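AgaA (Rhizobium radiobacter, PDB 6HLX) binds agropinic acid as the periplasmic solute-binding protein of an ABC transporter, delivering this opine for import into the bacterium. Local coordinates at residues G396-L399 and V400-N403; L416-K419 and G420-T423; E428-K431 and I432-F436. All blocks are in the same frame, centred on the assembly; numbering follows the deposited sequence.

Contact 1 (G396-L399 and V400-N403); sequences GDKL and VRTN. With G9Z (agropinic acid), chain E; SO4 (sulfate ion), chain U.
R401 reaches back to K398 across a turn in the loop between helices 388-393 and 411-422, a loop whose T402 and N403 line the agropinic acid pocket of this periplasmic binding protein. The bond runs from R401 NH2 to K398 O at 2.9 Å with an N-H...O angle of 153°. The oxygen lies at the edge of the guanidinium, and the donor stays in the carbonyl plane. Besides this end, the R401 shaft covers the same oxygen, with CD 3.5 Å from K398 O. Further bonds from NE to N391 O and from NH1 to Y394 O fix the rotation of the guanidinium, tying the turn to the end of helix 388-393.

At the same turn, a sulfate, probably from the crystallisation liquor, accepts hydrogen bonds from the backbone N of L399 (to O4) and of V400 (to O2). K398 passes the sulfate with CG, and its ammonium reaches the anion only through a water. The extended chain lays K398 CE 3.5 Å from V400 O, and the bend at chi4 (69°) then turns K398 NZ to the water at 2.7 Å, which donates to both V400 O and the sulfate.

Two residues beyond V400 the chain meets the ligand. N403 ND2 approaches agropinic acid OAR at 2.9 Å, while the amide is also weakly held by S379 OG and N391 ND2. T402 O receives a hydrogen from Q244 NE2 and another from the ligand hydroxyl OAT, the latter over 2.7 Å.

Contact 2 (L416-K419 and G420-T423); sequences LLDK and GRAT
The C-terminal turn of helix 411-422 is closed here by an i to i+4 hydroxyl-to-carbonyl bond from T423 to K419 and braced by an i to i+3 salt bridge between D418 and R421. T423, the first residue to leave helical angles, places OG1 2.7 Å from K419 O. Its first torsion (chi1 -59°) sets OG1 beside the backbone N, so that the hydroxyl faces back along the helix. A422 N donates to K419 O as well, at 3.2 Å, and the two donors arrive from opposite faces of the carbonyl plane. A422 N divides between K419 O and, weakly, D418 O, as the regular pattern of G420 N to L416 O and R421 N to L417 O gives out.

The charged pair lies side by side. R421 presents NH1 and NH2 end-on to a single oxygen, D418 OD1, at 2.8 Å and 3.2 Å respectively. That oxygen is near the guanidinium plane and is met on its anti side, with the carboxylate turned 74° from the guanidinium. L417 O stands 3.6 Å above one face of the R421 guanidinium, over its centre.

Second partners hold both ends: D418 OD2 bonds Y394 OH, while R421 NE pairs with D387. L417 packs on helix 388-393, and on another side K419 and T423 meet I432 of helix 426-443.

Contact 3 (E428-K431 and I432-F436); sequences ERVK and IYDAF
An i to i+4 pairing of R429 with Y433 along helix 426-443 forms a polar contact on the buried side of this helix, near the tail of helix 411-422. R429 NH1 donates to Y433 OH at 2.9 Å with an N-H...O angle of 144°, and the hydroxyl is displaced from the guanidinium plane. The two side chains run alongside each other, their flat groups 71° apart. A bend at chi3 (83°) brings the arginine past the edge of the phenol ring, where R429 NE lies in the ring plane, 3.7 Å from Y433 CE2. Outside partners fix the guanidinium further: NE is also held by G420 O, and NH1 forms a salt bridge with D385, which would offset its charge in buried surroundings.

Next to Y433 in the chain, I432 lies back against the preceding turn: I432 CG1 and CD1 both lie 3.6 Å from E428 O. The backbone bond at this step, I432 N to E428 O, is long and weak at 3.5 Å, whereas Y433 N meets R429 O at 3.0 Å, nearly straight on. On the more exposed side, E428 OE2 and K431 NZ form a salt bridge at 3.6 Å.

F436, buried, sets its ring edge-to-face with that of Y393, and it also touches I413 and L417. The arrangement is that of an antiparallel helical hairpin, helices 411-422 and 426-443, packed on helix 388-393.

How the contacts relate
The three contacts follow in series along the chain, from the ligand outward. Only contact 1 reaches agropinic acid; contacts 2 and 3 lie away from the annotated sites. Contacts 2 and 3 touch, their centres about 9 Å apart: the bond that joins the two helices spans 2.8 Å from R429 NE to G420 O, and I432 CG2 packs 3.2 Å from L416 O. Contact 1 touches neither, its centre about 18 Å from that of contact 2 and 23 Å from that of contact 3. Y394 bridges contacts 1 and 2, with its carbonyl oxygen on R401 and its hydroxyl on D418. Helix 388-393 adjoins all three, through N391 to R401 and through L389 to L417 and Y433.

Contact 1 (G396-L399 and V400-N403)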
loop_
_atom_site.group_PDB
_atom_site.type_symbol
_atom_site.label_atom_id
_atom_site.label_comp_id
_atom_site.label_asym_id
_atom_site.label_seq_id
_atom_site.Cartn_x
_atom_site.Cartn_y
_atom_site.Cartn_z
ATOM N N GLY A 396 -12.599 -14.253 -5.500
ATOM C CA GLY A 396 -12.845 -13.485 -6.720
ATOM C C GLY A 396 -12.051 -13.958 -7.925
ATOM O O GLY A 396 -11.460 -15.047 -7.906
ATOM N N ASP A 397 -12.034 -13.144 -8.994
ATOM C CA ASP A 397 -11.354 -13.538 -10.239
ATOM C C ASP A 397 -9.844 -13.445 -10.168
ATOM O O ASP A 397 -9.154 -14.244 -10.798
ATOM C CB ASP A 397 -11.857 -12.718 -11.437
ATOM C CG ASP A 397 -11.459 -13.337 -12.769
ATOM O OD1 ASP A 397 -12.107 -14.331 -13.180
ATOM O OD2 ASP A 397 -10.486 -12.837 -13.394
ATOM N N LYS A 398 -9.327 -12.454 -9.446
ATOM C CA LYS A 398 -7.873 -12.237 -9.357
ATOM C C LYS A 398 -7.383 -12.801 -8.019
ATOM O O LYS A 398 -7.546 -12.163 -6.971
ATOM C CB LYS A 398 -7.570 -10.733 -9.522
ATOM C CG LYS A 398 -6.068 -10.469 -9.700
ATOM C CD LYS A 398 -5.735 -8.980 -9.808
ATOM C CE LYS A 398 -4.235 -8.725 -9.778
ATOM N NZ LYS A 398 -3.563 -9.228 -11.003
ATOM N N LEU A 399 -6.883 -14.042 -8.057
ATOM C CA LEU A 399 -6.503 -14.769 -6.831
ATOM C C LEU A 399 -5.069 -14.565 -6.378
ATOM O O LEU A 399 -4.697 -15.066 -5.320
ATOM C CB LEU A 399 -6.809 -16.274 -6.976
ATOM C CG LEU A 399 -8.310 -16.632 -7.001
ATOM C CD1 LEU A 399 -8.529 -18.122 -7.356
ATOM C CD2 LEU A 399 -8.979 -16.280 -5.658
ATOM N N VAL A 400 -4.274 -13.828 -7.152
ATOM C CA VAL A 400 -2.886 -13.510 -6.790
ATOM C C VAL A 400 -2.814 -11.991 -6.767
ATOM O O VAL A 400 -2.914 -11.354 -7.803
ATOM C CB VAL A 400 -1.836 -14.148 -7.734
ATOM C CG1 VAL A 400 -0.424 -13.685 -7.363
ATOM C CG2 VAL A 400 -1.936 -15.681 -7.693
ATOM N N ARG A 401 -2.717 -11.424 -5.576
ATOM C CA ARG A 401 -2.712 -9.968 -5.399
ATOM C C ARG A 401 -1.515 -9.528 -4.562
ATOM O O ARG A 401 -0.869 -10.356 -3.918
ATOM C CB ARG A 401 -4.040 -9.492 -4.764
ATOM C CG ARG A 401 -5.280 -9.982 -5.533
ATOM C CD ARG A 401 -6.599 -9.410 -5.022
ATOM N NE ARG A 401 -6.896 -9.767 -3.635
ATOM C CZ ARG A 401 -7.658 -10.798 -3.266
ATOM N NH1 ARG A 401 -7.936 -10.998 -1.984
ATOM N NH2 ARG A 401 -8.140 -11.642 -4.178
ATOM N N THR A 402 -1.262 -8.212 -4.501
ATOM C CA THR A 402 -0.113 -7.727 -3.731
ATOM C C THR A 402 -0.212 -8.017 -2.217
ATOM O O THR A 402 0.827 -8.178 -1.588
ATOM C CB THR A 402 0.063 -6.193 -3.937
ATOM O OG1 THR A 402 -1.156 -5.528 -3.549
ATOM C CG2 THR A 402 0.474 -5.830 -5.376
ATOM N N ASN A 403 -1.438 -8.098 -1.650
ATOM C CA ASN A 403 -1.662 -8.224 -0.202
ATOM C C ASN A 403 -2.305 -9.524 0.264
ATOM O O ASN A 403 -2.463 -9.696 1.470
ATOM C CB ASN A 403 -2.537 -7.064 0.295
ATOM C CG ASN A 403 -1.839 -5.730 0.299
ATOM O OD1 ASN A 403 -2.443 -4.673 0.010
ATOM N ND2 ASN A 403 -0.561 -5.741 0.652
HETATM O OAM G9Z E . 7.163 -0.778 -0.987
HETATM C CAB G9Z E . 7.611 -1.370 0.005
HETATM C CAC G9Z E . 8.990 -1.467 0.277
HETATM C CB G9Z E . 9.111 -2.264 1.612
HETATM C CA G9Z E . 7.700 -2.736 1.920
HETATM C C G9Z E . 7.323 -2.397 3.259
HETATM O O G9Z E . 6.857 -1.247 3.486
HETATM N N G9Z E . 6.860 -2.090 0.859
HETATM C CAG G9Z E . 5.348 -2.146 0.822
HETATM C CAH G9Z E . 4.879 -3.478 0.235
HETATM O OAP G9Z E . 5.316 -4.500 1.130
HETATM C CAI G9Z E . 3.358 -3.549 0.070
HETATM O OAQ G9Z E . 2.883 -2.290 -0.471
HETATM C CAJ G9Z E . 2.937 -4.672 -0.936
HETATM O OAR G9Z E . 1.503 -4.693 -1.060
HETATM C CAK G9Z E . 3.472 -6.095 -0.643
HETATM O OAT G9Z E . 3.243 -6.939 -1.789
HETATM C CAL G9Z E . 2.878 -6.701 0.637
HETATM O OAS G9Z E . 3.515 -7.965 0.925
HETATM O OXT G9Z E . 7.510 -3.260 4.160
HETATM S S SO4 U . -4.900 -14.962 -10.972
HETATM O O1 SO4 U . -3.720 -15.849 -11.189
HETATM O O2 SO4 U . -4.493 -13.783 -10.214
HETATM O O3 SO4 U . -5.406 -14.528 -12.279
HETATM O O4 SO4 U . -5.929 -15.730 -10.279
HETATM O O HOH W 1 -2.962 -11.849 -10.976
#

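Contact 2 (L416-K419 and G420-T423)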
loop_
_atom_site.group_PDB
_atom_site.type_symbol
_atom_site.label_atom_id
_atom_site.label_comp_id
_atom_site.label_asym_id
_atom_site.label_seq_id
_atom_site.Cartn_x
_atom_site.Cartn_y
_atom_site.Cartn_z
ATOM N N LEU A 416 -19.526 -12.902 3.788
ATOM C CA LEU A 416 -19.488 -11.887 4.840
ATOM C C LEU A 416 -18.905 -10.583 4.299
ATOM O O LEU A 416 -19.465 -9.513 4.557
ATOM C CB LEU A 416 -18.680 -12.362 6.059
ATOM C CG LEU A 416 -19.383 -13.401 6.949
ATOM C CD1 LEU A 416 -18.379 -14.080 7.867
ATOM C CD2 LEU A 416 -20.552 -12.774 7.748
ATOM N N LEU A 417 -17.801 -10.658 3.534
ATOM C CA LEU A 417 -17.247 -9.400 2.982
ATOM C C LEU A 417 -18.211 -8.746 1.991
ATOM O O LEU A 417 -18.339 -7.522 1.975
ATOM C CB LEU A 417 -15.880 -9.647 2.332
ATOM C CG LEU A 417 -14.766 -10.085 3.313
ATOM C CD1 LEU A 417 -13.565 -10.643 2.564
ATOM C CD2 LEU A 417 -14.359 -8.943 4.287
ATOM N N ASP A 418 -18.897 -9.551 1.174
ATOM C CA ASP A 418 -19.888 -9.020 0.230
ATOM C C ASP A 418 -21.020 -8.322 0.993
ATOM O O ASP A 418 -21.409 -7.206 0.631
ATOM C CB ASP A 418 -20.433 -10.135 -0.682
ATOM C CG ASP A 418 -19.442 -10.566 -1.763
ATOM O OD1 ASP A 418 -18.516 -9.790 -2.063
ATOM O OD2 ASP A 418 -19.615 -11.667 -2.319
ATOM N N LYS A 419 -21.505 -8.948 2.081
ATOM C CA LYS A 419 -22.572 -8.350 2.894
ATOM C C LYS A 419 -22.082 -7.065 3.566
ATOM O O LYS A 419 -22.813 -6.070 3.596
ATOM C CB LYS A 419 -23.095 -9.350 3.948
ATOM C CG LYS A 419 -24.412 -8.906 4.574
ATOM C CD LYS A 419 -24.931 -9.905 5.606
ATOM C CE LYS A 419 -26.217 -9.421 6.255
ATOM N NZ LYS A 419 -26.676 -10.345 7.343
ATOM N N GLY A 420 -20.834 -7.081 4.058
ATOM C CA GLY A 420 -20.241 -5.925 4.725
ATOM C C GLY A 420 -20.162 -4.709 3.825
ATOM O O GLY A 420 -20.427 -3.591 4.265
ATOM N N ARG A 421 -19.786 -4.926 2.539
ATOM C CA ARG A 421 -19.625 -3.874 1.524
ATOM C C ARG A 421 -20.959 -3.329 1.017
ATOM O O ARG A 421 -20.998 -2.235 0.472
ATOM C CB ARG A 421 -18.908 -4.485 0.308
ATOM C CG ARG A 421 -17.817 -3.629 -0.277
ATOM C CD ARG A 421 -17.211 -4.367 -1.475
ATOM N NE ARG A 421 -16.526 -5.605 -1.078
ATOM C CZ ARG A 421 -16.923 -6.830 -1.411
ATOM N NH1 ARG A 421 -18.003 -7.006 -2.166
ATOM N NH2 ARG A 421 -16.218 -7.888 -1.029
ATOM N N ALA A 422 -22.036 -4.115 1.140
ATOM C CA ALA A 422 -23.369 -3.765 0.641
ATOM C C ALA A 422 -24.260 -3.116 1.698
ATOM O O ALA A 422 -25.320 -2.576 1.370
ATOM C CB ALA A 422 -24.053 -5.013 0.089
ATOM N N THR A 423 -23.844 -3.195 2.957
ATOM C CA THR A 423 -24.611 -2.689 4.087
ATOM C C THR A 423 -24.157 -1.290 4.378
ATOM O O THR A 423 -22.975 -1.057 4.598
ATOM C CB THR A 423 -24.464 -3.655 5.278
ATOM O OG1 THR A 423 -24.948 -4.930 4.870
ATOM C CG2 THR A 423 -25.235 -3.187 6.507
#

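Contact 3 (E428-K431 and I432-F436)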
loop_
_atom_site.group_PDB
_atom_site.type_symbol
_atom_site.label_atom_id
_atom_site.label_comp_id
_atom_site.label_asym_id
_atom_site.label_seq_id
_atom_site.Cartn_x
_atom_site.Cartn_y
_atom_site.Cartn_z
ATOM N N GLU A 428 -25.083 -2.222 11.648
ATOM C CA GLU A 428 -25.270 -3.567 11.085
ATOM C C GLU A 428 -23.928 -4.059 10.517
ATOM O O GLU A 428 -23.576 -5.233 10.673
ATOM C CB GLU A 428 -26.362 -3.561 9.995
ATOM C CG GLU A 428 -27.773 -3.367 10.560
ATOM C CD GLU A 428 -28.141 -4.309 11.697
ATOM O OE1 GLU A 428 -28.051 -5.544 11.503
ATOM O OE2 GLU A 428 -28.494 -3.810 12.792
ATOM N N ARG A 429 -23.154 -3.153 9.917
ATOM C CA ARG A 429 -21.851 -3.556 9.357
ATOM C C ARG A 429 -20.926 -4.118 10.441
ATOM O O ARG A 429 -20.219 -5.083 10.182
ATOM C CB ARG A 429 -21.137 -2.369 8.668
ATOM C CG ARG A 429 -21.747 -1.912 7.366
ATOM C CD ARG A 429 -20.866 -0.846 6.711
ATOM N NE ARG A 429 -19.773 -1.460 5.959
ATOM C CZ ARG A 429 -18.700 -0.807 5.526
ATOM N NH1 ARG A 429 -17.766 -1.442 4.816
ATOM N NH2 ARG A 429 -18.558 0.494 5.775
ATOM N N VAL A 430 -20.957 -3.556 11.652
ATOM C CA VAL A 430 -20.036 -4.003 12.695
ATOM C C VAL A 430 -20.286 -5.493 13.084
ATOM O O VAL A 430 -19.306 -6.225 13.266
ATOM C CB VAL A 430 -19.951 -3.031 13.901
ATOM C CG1 VAL A 430 -21.119 -3.170 14.850
ATOM C CG2 VAL A 430 -18.608 -3.170 14.628
ATOM N N LYS A 431 -21.558 -5.965 13.076
ATOM C CA LYS A 431 -21.900 -7.362 13.381
ATOM C C LYS A 431 -21.293 -8.287 12.313
ATOM O O LYS A 431 -20.868 -9.405 12.616
ATOM C CB LYS A 431 -23.426 -7.563 13.358
ATOM C CG LYS A 431 -24.207 -6.742 14.384
ATOM C CD LYS A 431 -25.695 -7.094 14.268
ATOM C CE LYS A 431 -26.594 -6.232 15.115
ATOM N NZ LYS A 431 -28.020 -6.615 14.939
ATOM N N ILE A 432 -21.304 -7.825 11.053
ATOM C CA ILE A 432 -20.777 -8.572 9.914
ATOM C C ILE A 432 -19.257 -8.719 10.051
ATOM O O ILE A 432 -18.739 -9.826 9.924
ATOM C CB ILE A 432 -21.185 -7.886 8.583
ATOM C CG1 ILE A 432 -22.723 -7.881 8.410
ATOM C CG2 ILE A 432 -20.498 -8.574 7.397
ATOM C CD1 ILE A 432 -23.210 -6.792 7.453
ATOM N N TYR A 433 -18.543 -7.612 10.280
ATOM C CA TYR A 433 -17.079 -7.683 10.405
ATOM C C TYR A 433 -16.652 -8.476 11.654
ATOM O O TYR A 433 -15.625 -9.162 11.612
ATOM C CB TYR A 433 -16.432 -6.295 10.320
ATOM C CG TYR A 433 -16.593 -5.717 8.930
ATOM C CD1 TYR A 433 -15.884 -6.242 7.847
ATOM C CD2 TYR A 433 -17.521 -4.709 8.676
ATOM C CE1 TYR A 433 -16.057 -5.744 6.555
ATOM C CE2 TYR A 433 -17.700 -4.197 7.390
ATOM C CZ TYR A 433 -16.977 -4.730 6.331
ATOM O OH TYR A 433 -17.195 -4.283 5.056
ATOM N N ASP A 434 -17.452 -8.420 12.742
ATOM C CA ASP A 434 -17.151 -9.207 13.942
ATOM C C ASP A 434 -17.227 -10.712 13.627
ATOM O O ASP A 434 -16.372 -11.480 14.082
ATOM C CB ASP A 434 -18.109 -8.858 15.088
ATOM C CG ASP A 434 -17.872 -7.505 15.739
ATOM O OD1 ASP A 434 -16.734 -6.971 15.626
ATOM O OD2 ASP A 434 -18.821 -6.974 16.355
ATOM N N ALA A 435 -18.246 -11.138 12.840
ATOM C CA ALA A 435 -18.367 -12.543 12.434
ATOM C C ALA A 435 -17.229 -12.909 11.462
ATOM O O ALA A 435 -16.675 -14.011 11.536
ATOM C CB ALA A 435 -19.728 -12.805 11.793
ATOM N N PHE A 436 -16.843 -11.960 10.585
ATOM C CA PHE A 436 -15.739 -12.173 9.634
ATOM C C PHE A 436 -14.446 -12.456 10.425
ATOM O O PHE A 436 -13.711 -13.383 10.087
ATOM C CB PHE A 436 -15.542 -10.934 8.722
ATOM C CG PHE A 436 -14.131 -10.868 8.165
ATOM C CD1 PHE A 436 -13.763 -11.634 7.063
ATOM C CD2 PHE A 436 -13.153 -10.115 8.799
ATOM C CE1 PHE A 436 -12.438 -11.639 6.604
ATOM C CE2 PHE A 436 -11.823 -10.139 8.353
ATOM C CZ PHE A 436 -11.483 -10.887 7.245
#